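PDB 3RZA: tripeptidase from Staphylococcus aureus subsp. aureus, which probably removes the N-terminal residue from tripeptides as a metal-dependent aminopeptidase of the M20 family. Local coordinates for residues A[23-28]-A[137-142]; A[34-39]-A[44-49]. All coordinates share one frame; numbering follows the deposited sequence. Where two conformers were deposited one is given.

From the N terminus the chain first runs through helix 23-34, whose opening turns take part in contact 1. The loop leaving that helix then folds against the start of helix 46-56, and this is contact 2, a local closure with only four residues between its segments. Contact 1 closes much later, when helix 128-147 returns beside residues 23-28 after 108 intervening residues, so the short loop of contact 2 lies wholly within the long one and the two do not cross. Their centres are 18 Å apart and their nearest atoms about 6 Å. Contact 1 pairs helices 23-34 and 128-147, and contact 2 packs the loop after helix 23-34 on helix 46-56, both in the metal-binding part of the chain.

Contact 1. Residues A[23-28]-A[137-142]; sequences EQRLLN and MLEVLQ
Arg25 reaches across to Glu139 and grips its carboxylate side-on with two nitrogens. NE of Arg25 donates to OE1 of Glu139 over 2.9 Å and almost in line (178°), while NH2 of Arg25 meets OE2 of Glu139, also at 2.9 Å but more bent. Both oxygens are approached on their syn side and lie close to the guanidinium plane; this two-pronged bond fixes the rotation of the guanidinium, with the two flat groups 27° apart. A bend at chi2 turns the Glu139 carboxylate toward the arginine; its OE2 also accepts the backbone N-H of Asn22. The segments belong to helices 23-34 and 128-147, whose local axes run roughly antiparallel at 141° and 9.6 Å, a helix pair in the metal-binding, alpha/beta part of an M20-type peptidase. On the buried side, Leu26 CD1 lies 3.8 Å from Glu139 CB, and Leu26 continues onto Leu377 and Ala381 of helix 374-393. Arg25 and Gln142 form the partly exposed side. Gln142 has two conformers, so its stacking is doubtful: in one, CG sits over the centre of a guanidinium face, the amide roughly parallel and shifted toward CD and NE of Arg25. NH1 of Arg25 turns to a second carboxylate, Glu146, in another salt bridge.

Contact 2. Residues A[34-39]-A[44-49]; sequences VQIDSE and STIQPI
Ile36 lays its CG2 branch over the root of the Ile46 side chain, 3.7 Å from Ile46 CB and almost as near to its CG1. With CG2 anti to the backbone N and CG1 beside it (chi1 -62°), Ile36 divides its branches: CG2 serves Ile46 and, more distantly, Thr45, whose CG2 lies 4.2 Å from Ile36 CG2. The end of the longer branch serves Ile49, Ile36 CD1 meeting Ile49 CD1 tip to tip at 4.0 Å, with CG2 of Ile49 equally near.

Ile46 is gripped from a second direction by Ser38, whose CB sits 3.5 Å from Ile46 CG2. The Ile46 methyl CG2 lies between its own backbone N and carbonyl carbon, and CG1 is anti to that N (chi1 -162°); with the chain extended beyond CG1, this brings CD1 alongside the serine. The Ser38 hydroxyl is buried and held by polar partners, the carbonyl of Met99 and the amine of Lys131.

A water bridges the backbones: it donates to Asp37 O at 2.7 Å and accepts from Ile46 N at 3.0 Å, satisfying the Ile46 amide. Asp37 OD1 turns instead to the N-H of Asn107. The loop that joins helix 23-34 to helix 46-56 thus folds back on the second helix, in the metal-binding part of an M20-type peptidase, with the Ser38 side chain about 11 Å from the zinc ion.

Contact 1. Residues A[23-28]-A[137-142]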
# COMPACT_ATOMS: atom_id res chain seq x y z
N GLU A 23 43.45 24.44 -7.02
CA GLU A 23 42.16 24.05 -7.62
C GLU A 23 42.16 22.62 -8.16
O GLU A 23 41.16 21.91 -8.04
CB GLU A 23 41.79 25.00 -8.77
CG GLU A 23 41.60 26.47 -8.36
CD GLU A 23 41.21 27.37 -9.52
OE1 GLU A 23 41.15 26.91 -10.69
OE2 GLU A 23 40.98 28.57 -9.25
N GLN A 24 43.25 22.25 -8.82
CA GLN A 24 43.41 20.89 -9.31
C GLN A 24 43.51 19.90 -8.15
O GLN A 24 42.92 18.83 -8.21
CB GLN A 24 44.66 20.77 -10.20
CG GLN A 24 44.87 19.39 -10.88
CD GLN A 24 43.75 19.03 -11.84
OE1 GLN A 24 42.90 18.17 -11.55
NE2 GLN A 24 43.70 19.73 -12.97
N ARG A 25 44.29 20.24 -7.12
CA ARG A 25 44.40 19.36 -5.96
C ARG A 25 43.04 19.16 -5.27
O ARG A 25 42.72 18.03 -4.88
CB ARG A 25 45.43 19.88 -4.96
CG ARG A 25 45.70 18.92 -3.77
CD ARG A 25 46.86 19.40 -2.95
NE ARG A 25 46.58 20.71 -2.36
CZ ARG A 25 47.50 21.61 -1.97
NH1 ARG A 25 48.81 21.34 -2.03
NH2 ARG A 25 47.10 22.79 -1.48
N LEU A 26 42.27 20.25 -5.12
CA LEU A 26 40.91 20.21 -4.56
C LEU A 26 40.02 19.26 -5.35
O LEU A 26 39.31 18.44 -4.77
CB LEU A 26 40.28 21.62 -4.56
CG LEU A 26 38.81 21.81 -4.11
CD1 LEU A 26 38.58 21.19 -2.75
CD2 LEU A 26 38.45 23.30 -4.09
N LEU A 27 40.04 19.42 -6.68
CA LEU A 27 39.26 18.57 -7.60
C LEU A 27 39.66 17.09 -7.46
O LEU A 27 38.80 16.24 -7.35
CB LEU A 27 39.43 19.06 -9.07
CG LEU A 27 38.78 18.24 -10.21
CD1 LEU A 27 37.34 17.97 -9.94
CD2 LEU A 27 38.99 18.96 -11.60
N ASN A 28 40.95 16.80 -7.45
CA ASN A 28 41.44 15.43 -7.26
C ASN A 28 41.01 14.82 -5.92
O ASN A 28 40.60 13.67 -5.88
CB ASN A 28 42.97 15.34 -7.42
CG ASN A 28 43.45 15.67 -8.84
OD1 ASN A 28 42.69 15.61 -9.80
ND2 ASN A 28 44.71 16.01 -8.96
N MSE A 137 37.33 21.13 3.20
CA MSE A 137 38.08 21.05 4.46
C MSE A 137 39.54 20.58 4.29
O MSE A 137 40.47 21.21 4.80
CB MSE A 137 37.40 20.10 5.44
CG MSE A 137 36.10 20.56 6.05
SE MSE A 137 35.34 19.06 7.01
CE MSE A 137 33.85 20.02 7.63
N LEU A 138 39.73 19.47 3.57
CA LEU A 138 41.07 18.87 3.41
C LEU A 138 42.03 19.80 2.66
O LEU A 138 43.16 19.99 3.08
CB LEU A 138 40.98 17.50 2.72
CG LEU A 138 40.26 16.41 3.55
CD1 LEU A 138 39.79 15.24 2.68
CD2 LEU A 138 41.13 15.91 4.65
N GLU A 139 41.54 20.40 1.58
CA GLU A 139 42.31 21.37 0.82
C GLU A 139 42.70 22.58 1.67
O GLU A 139 43.85 22.99 1.64
CB GLU A 139 41.51 21.84 -0.42
CG GLU A 139 42.16 22.98 -1.24
CD GLU A 139 43.53 22.62 -1.80
OE1 GLU A 139 43.79 21.42 -2.06
OE2 GLU A 139 44.35 23.54 -1.99
N VAL A 140 41.75 23.15 2.39
CA VAL A 140 42.03 24.31 3.27
C VAL A 140 43.12 23.98 4.30
O VAL A 140 44.05 24.78 4.49
CB VAL A 140 40.73 24.85 3.98
CG1 VAL A 140 41.07 25.78 5.16
CG2 VAL A 140 39.87 25.57 2.98
N LEU A 141 43.04 22.80 4.91
CA LEU A 141 44.07 22.36 5.88
C LEU A 141 45.43 22.27 5.22
O LEU A 141 46.41 22.74 5.80
CB LEU A 141 43.71 21.00 6.53
CG LEU A 141 42.70 21.07 7.66
CD1 LEU A 141 42.17 19.69 8.00
CD2 LEU A 141 43.30 21.77 8.93
N GLN A 142 45.47 21.73 4.00
CA GLN A 142 46.72 21.61 3.25
C GLN A 142 47.30 22.98 2.86
O GLN A 142 48.50 23.15 2.89
CB GLN A 142 46.55 20.72 2.01
CG GLN A 142 47.87 20.22 1.44
CD GLN A 142 47.75 18.86 0.74
OE1 GLN A 142 46.72 18.20 0.79
NE2 GLN A 142 48.83 18.45 0.07

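Contact 2. Residues A[34-39]-A[44-49]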
# COMPACT_ATOMS: atom_id res chain seq x y z
N VAL A 34 34.55 10.69 -3.56
CA VAL A 34 33.28 10.17 -4.13
C VAL A 34 33.38 8.68 -4.55
O VAL A 34 32.44 7.91 -4.35
CB VAL A 34 32.72 11.03 -5.31
CG1 VAL A 34 32.44 12.48 -4.85
CG2 VAL A 34 33.64 10.99 -6.52
N GLN A 35 34.57 8.27 -4.99
CA GLN A 35 34.84 6.90 -5.39
C GLN A 35 35.06 5.90 -4.22
O GLN A 35 35.32 4.74 -4.48
CB GLN A 35 36.04 6.87 -6.35
CG GLN A 35 35.75 7.60 -7.68
CD GLN A 35 36.95 7.65 -8.58
OE1 GLN A 35 37.22 6.71 -9.32
NE2 GLN A 35 37.70 8.74 -8.51
N ILE A 36 34.99 6.36 -2.97
CA ILE A 36 34.98 5.46 -1.81
C ILE A 36 33.53 5.37 -1.35
O ILE A 36 32.98 6.35 -0.86
CB ILE A 36 35.84 6.00 -0.64
CG1 ILE A 36 37.32 6.12 -1.04
CG2 ILE A 36 35.73 5.08 0.55
CD1 ILE A 36 38.07 7.19 -0.26
N ASP A 37 32.92 4.18 -1.51
CA ASP A 37 31.53 3.94 -1.15
C ASP A 37 31.35 4.28 0.34
O ASP A 37 32.14 3.82 1.16
CB ASP A 37 31.13 2.46 -1.34
CG ASP A 37 31.21 1.99 -2.78
OD1 ASP A 37 31.45 2.79 -3.69
OD2 ASP A 37 31.06 0.78 -3.01
N SER A 38 30.37 5.13 0.65
CA SER A 38 29.98 5.41 2.03
C SER A 38 28.46 5.62 2.13
O SER A 38 27.99 6.63 2.68
CB SER A 38 30.73 6.63 2.56
OG SER A 38 30.45 7.78 1.79
N GLU A 39 27.69 4.65 1.64
CA GLU A 39 26.22 4.70 1.79
C GLU A 39 25.91 4.71 3.26
O GLU A 39 26.63 4.06 4.03
CB GLU A 39 25.55 3.49 1.13
CG GLU A 39 25.59 3.50 -0.41
CD GLU A 39 24.77 2.36 -1.05
OE1 GLU A 39 24.69 1.27 -0.45
OE2 GLU A 39 24.24 2.56 -2.16
N SER A 44 32.17 2.32 7.46
CA SER A 44 33.39 1.65 7.98
C SER A 44 34.63 1.68 7.08
O SER A 44 35.74 1.57 7.59
CB SER A 44 33.08 0.19 8.35
OG SER A 44 32.81 -0.57 7.21
N THR A 45 34.45 1.79 5.77
CA THR A 45 35.59 1.88 4.84
C THR A 45 36.13 3.30 4.70
O THR A 45 37.35 3.51 4.75
CB THR A 45 35.23 1.33 3.47
OG1 THR A 45 34.94 -0.06 3.59
CG2 THR A 45 36.38 1.48 2.51
N ILE A 46 35.25 4.27 4.49
CA ILE A 46 35.71 5.66 4.30
C ILE A 46 36.27 6.29 5.61
O ILE A 46 37.21 7.11 5.55
CB ILE A 46 34.60 6.56 3.69
CG1 ILE A 46 35.21 7.82 3.09
CG2 ILE A 46 33.50 6.89 4.73
CD1 ILE A 46 34.24 8.66 2.35
N GLN A 47 35.76 5.85 6.76
CA GLN A 47 36.10 6.50 8.03
C GLN A 47 37.58 6.47 8.39
O GLN A 47 38.14 7.54 8.63
CB GLN A 47 35.22 6.01 9.19
CG GLN A 47 35.32 6.89 10.47
CD GLN A 47 36.17 6.28 11.56
OE1 GLN A 47 37.18 5.61 11.29
NE2 GLN A 47 35.79 6.53 12.82
N PRO A 48 38.23 5.26 8.42
CA PRO A 48 39.70 5.23 8.64
C PRO A 48 40.55 5.90 7.53
O PRO A 48 41.65 6.35 7.82
CB PRO A 48 40.03 3.72 8.72
CG PRO A 48 38.75 3.02 8.81
CD PRO A 48 37.71 3.89 8.23
N ILE A 49 40.06 5.94 6.29
CA ILE A 49 40.75 6.68 5.20
C ILE A 49 40.75 8.20 5.48
O ILE A 49 41.80 8.85 5.37
CB ILE A 49 40.14 6.38 3.81
CG1 ILE A 49 40.39 4.90 3.41
CG2 ILE A 49 40.71 7.30 2.79
CD1 ILE A 49 39.59 4.42 2.15
O HOH W 1 32.34 3.60 3.88